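PDB 2PO3: 4-dehydrase from Streptomyces venezuelae, which probably catalyses a pyridoxal-phosphate-dependent transamination of a TDP-linked sugar on the route to desosamine. Local coordinates for residues 257-260 against 261-264; 270-273 against 274-277. One frame throughout, in Å; residues are numbered along the deposited sequence.

Contact 1 (257-260 against 261-264); sequences DAFP and EVID
The Phe259 ring carries Ile263 CD1 over one face and has Val262 CG1 at its edge, near the ring plane. CD1 sits 4.2 Å from the ring centroid and 26° off the normal, a CH-pi contact. Both partners belong to the next turn of a helix kinked at Pro260, part of the long helix 246-276 of an aminotransferase of the DegT/DnrJ/EryC1 family. The ring reaches them because its CG stands anti to the backbone N (chi1 -160°), which lays the ring beside its own carbonyl and over the following turn. Ile263 crosses it obliquely, with Phe259 CE1 and Ile263 CG1 3.6 Å apart. Contact at the edge is looser, 4.3 Å from Phe259 CD1 to Val262 CG1. Leu176, Ala201 and Val202, from loops of the same chain, also touch the Phe259 side chain and help to bury it, while Val262 packs on Asn27.

Beneath the side chains the backbone bonds are uneven. The Ile263 N to Phe259 O bond is short and straight, 2.8 Å with an N-H...O angle of 171°. Val262 N reaches Ala258 O at 2.9 Å, whereas Asp264 N meets Pro260 O only weakly. Asp257, pointing back along the helix, makes salt bridges to Arg37 and Arg60, which tie this region to helices 31-44 and 52-65.

Pro260 has no N-H to give to the preceding turn, and the helix opens on that side. Asp257 O and Glu261 N, which a regular helix would join directly, are 5.6 Å apart. A water bridges the gap with two weak bonds, donating to Asp257 O at 3.4 Å and accepting from Glu261 N at 3.1 Å.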
# COMPACT_ATOMS: atom_id res chain seq x y z
N ASP A 257 7.48 19.58 -8.30
CA ASP A 257 7.66 20.74 -9.14
C ASP A 257 7.22 22.00 -8.45
O ASP A 257 7.82 23.05 -8.65
CB ASP A 257 6.90 20.61 -10.51
CG ASP A 257 7.47 19.62 -11.53
OD1 ASP A 257 8.60 19.14 -11.46
OD2 ASP A 257 6.64 19.32 -12.53
N ALA A 258 6.16 21.90 -7.64
CA ALA A 258 5.60 23.05 -6.91
C ALA A 258 6.25 23.33 -5.57
O ALA A 258 5.98 24.35 -4.91
CB ALA A 258 4.11 22.82 -6.70
N PHE A 259 7.08 22.38 -5.16
CA PHE A 259 7.74 22.42 -3.88
C PHE A 259 8.39 23.76 -3.50
O PHE A 259 8.16 24.36 -2.45
CB PHE A 259 8.62 21.18 -3.70
CG PHE A 259 8.98 20.87 -2.26
CD1 PHE A 259 8.15 21.28 -1.22
CD2 PHE A 259 10.15 20.16 -1.96
CE1 PHE A 259 8.45 20.99 0.12
CE2 PHE A 259 10.47 19.85 -0.63
CZ PHE A 259 9.62 20.28 0.39
N PRO A 260 9.23 24.23 -4.39
CA PRO A 260 9.92 25.47 -4.12
C PRO A 260 9.01 26.62 -3.74
O PRO A 260 9.25 27.38 -2.82
CB PRO A 260 10.85 25.73 -5.31
CG PRO A 260 10.81 24.47 -6.17
CD PRO A 260 9.68 23.59 -5.65
N GLU A 261 7.93 26.74 -4.44
CA GLU A 261 6.99 27.78 -4.19
C GLU A 261 6.17 27.48 -2.94
O GLU A 261 5.76 28.40 -2.26
CB GLU A 261 6.18 27.99 -5.47
CG GLU A 261 4.90 28.83 -5.30
CD GLU A 261 3.87 28.50 -6.37
OE1 GLU A 261 4.16 28.04 -7.47
OE2 GLU A 261 2.64 28.75 -5.95
N VAL A 262 5.96 26.21 -2.63
CA VAL A 262 5.20 25.82 -1.44
C VAL A 262 6.01 26.23 -0.21
O VAL A 262 5.54 26.84 0.77
CB VAL A 262 5.02 24.31 -1.49
CG1 VAL A 262 4.90 23.78 -0.07
CG2 VAL A 262 3.83 23.92 -2.37
N ILE A 263 7.29 25.91 -0.25
CA ILE A 263 8.14 26.28 0.87
C ILE A 263 8.09 27.77 1.18
O ILE A 263 8.03 28.20 2.32
CB ILE A 263 9.57 25.86 0.59
CG1 ILE A 263 9.63 24.35 0.53
CG2 ILE A 263 10.52 26.30 1.71
CD1 ILE A 263 10.92 23.88 1.19
N ASP A 264 8.14 28.54 0.11
CA ASP A 264 8.13 29.99 0.17
C ASP A 264 6.87 30.43 0.83
O ASP A 264 6.94 31.27 1.73
CB ASP A 264 8.18 30.65 -1.21
CG ASP A 264 9.58 30.65 -1.75
OD1 ASP A 264 10.56 30.54 -1.03
OD2 ASP A 264 9.61 30.72 -3.06
O HOH W 1 7.58 26.23 -7.45

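Contact 2 (270-273 against 274-277); sequences HAAY and REHL
Arg274 N, Glu275 N and His276 N bond to His270 O, Ala271 O and Ala272 O, three regular helical hydrogen bonds of 2.9 Å each. The next one, Leu277 N to Tyr273 O, is weak and bent to 125°, and Leu277 leaves helical geometry: the C-terminal end of helix 246-276 lies here. Arg274 bends at chi3 (26°) and doubles back, setting one face of its guanidinium over Ala271 CA, with NH1 3.5 Å from Ala271 CB. Its NH2 comes to the edge of the His270 ring, 3.2 Å from NE2, the ring and guanidinium planes lying 75° apart. This pose may owe something to a crystal neighbour that Arg274 touches.

The His276 ring packs back on the preceding turn, its CD2 3.0 Å from Ala272 O, with Glu275 CG over the centre of one face, though Glu275 is poorly ordered. Cutting His276 back to an alanine is likely to open a gap beside Ala376 of helix 369-394 and take the imidazole CD2 from beside Ala272 O. Tyr273 CD2 and Leu277 CD1 meet at 4.2 Å. Tyr273 packs on Ile372 and Val375, and its OH is hydrogen-bonded to Pro362 O. Main-chain bonds thus carry most of the polar contact within the turn, while Ala272 and Tyr273 also pack on helix 369-394, and His270 and Leu277 on strand 283-285.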
# COMPACT_ATOMS: atom_id res chain seq x y z
N HIS A 270 4.36 31.39 7.92
CA HIS A 270 4.90 31.26 9.26
C HIS A 270 5.23 32.60 9.88
O HIS A 270 4.89 32.90 11.03
CB HIS A 270 6.08 30.25 9.34
CG HIS A 270 6.91 30.29 10.62
ND1 HIS A 270 6.64 29.47 11.71
CD2 HIS A 270 8.01 31.04 10.96
CE1 HIS A 270 7.54 29.72 12.67
NE2 HIS A 270 8.37 30.66 12.25
N ALA A 271 5.92 33.41 9.10
CA ALA A 271 6.27 34.70 9.62
C ALA A 271 5.02 35.48 9.99
O ALA A 271 4.98 36.17 11.01
CB ALA A 271 7.19 35.43 8.66
N ALA A 272 4.00 35.34 9.13
CA ALA A 272 2.74 36.02 9.34
C ALA A 272 2.11 35.65 10.65
O ALA A 272 1.61 36.49 11.38
CB ALA A 272 1.74 35.74 8.23
N TYR A 273 2.13 34.35 10.93
CA TYR A 273 1.54 33.94 12.18
C TYR A 273 2.37 34.49 13.31
O TYR A 273 1.84 34.97 14.30
CB TYR A 273 1.51 32.40 12.35
CG TYR A 273 0.31 31.66 11.75
CD1 TYR A 273 0.47 30.84 10.63
CD2 TYR A 273 -0.96 31.75 12.32
CE1 TYR A 273 -0.59 30.13 10.07
CE2 TYR A 273 -2.04 31.06 11.78
CZ TYR A 273 -1.86 30.24 10.66
OH TYR A 273 -2.92 29.54 10.12
N ARG A 274 3.69 34.40 13.17
CA ARG A 274 4.56 34.89 14.24
C ARG A 274 4.22 36.30 14.61
O ARG A 274 4.05 36.69 15.78
CB ARG A 274 6.03 34.82 13.88
CG ARG A 274 6.94 34.50 15.06
CD ARG A 274 8.41 34.48 14.66
NE ARG A 274 8.70 35.32 13.48
CZ ARG A 274 9.27 34.87 12.33
NH1 ARG A 274 9.52 35.66 11.27
NH2 ARG A 274 9.60 33.57 12.26
N GLU A 275 4.12 37.09 13.57
CA GLU A 275 3.80 38.48 13.78
C GLU A 275 2.39 38.69 14.34
O GLU A 275 2.20 39.49 15.25
CB GLU A 275 4.09 39.31 12.52
CG GLU A 275 3.05 39.05 11.42
CD GLU A 275 2.82 40.24 10.54
OE1 GLU A 275 2.66 41.37 10.97
OE2 GLU A 275 2.84 39.94 9.25
N HIS A 276 1.40 37.99 13.82
CA HIS A 276 0.06 38.17 14.35
C HIS A 276 -0.19 37.63 15.74
O HIS A 276 -1.25 37.90 16.32
CB HIS A 276 -1.03 37.58 13.45
CG HIS A 276 -1.07 38.36 12.21
ND1 HIS A 276 -1.23 39.74 12.27
CD2 HIS A 276 -0.93 37.98 10.93
CE1 HIS A 276 -1.19 40.17 11.03
NE2 HIS A 276 -1.02 39.14 10.20
N LEU A 277 0.74 36.85 16.27
CA LEU A 277 0.53 36.27 17.61
C LEU A 277 1.57 36.75 18.60
O LEU A 277 1.79 36.20 19.68
CB LEU A 277 0.50 34.73 17.52
CG LEU A 277 -0.69 34.23 16.72
CD1 LEU A 277 -0.36 32.80 16.37
CD2 LEU A 277 -1.99 34.33 17.53

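Overall arrangement
Contacts 1 and 2 follow one another along helix 246-276, their centres 20 Å apart and their nearest atoms about 7 Å apart, without touching. Contact 1 belongs to the part of the helix nearer the active site: the side chain of Phe259 is about 8 Å from that of Lys200, the predicted cofactor-binding lysine, which is not linked to pyridoxal phosphate in this structure. Contact 2 closes the helix against helix 369-394, with the Tyr273 side chain about 12 Å from a bound external-aldimine ligand. One continuous helix thus joins the surroundings of Lys200, the predicted active-site lysine, to the C-terminal part of the fold, consistent with the long interdomain helix of fold-type I aminotransferases.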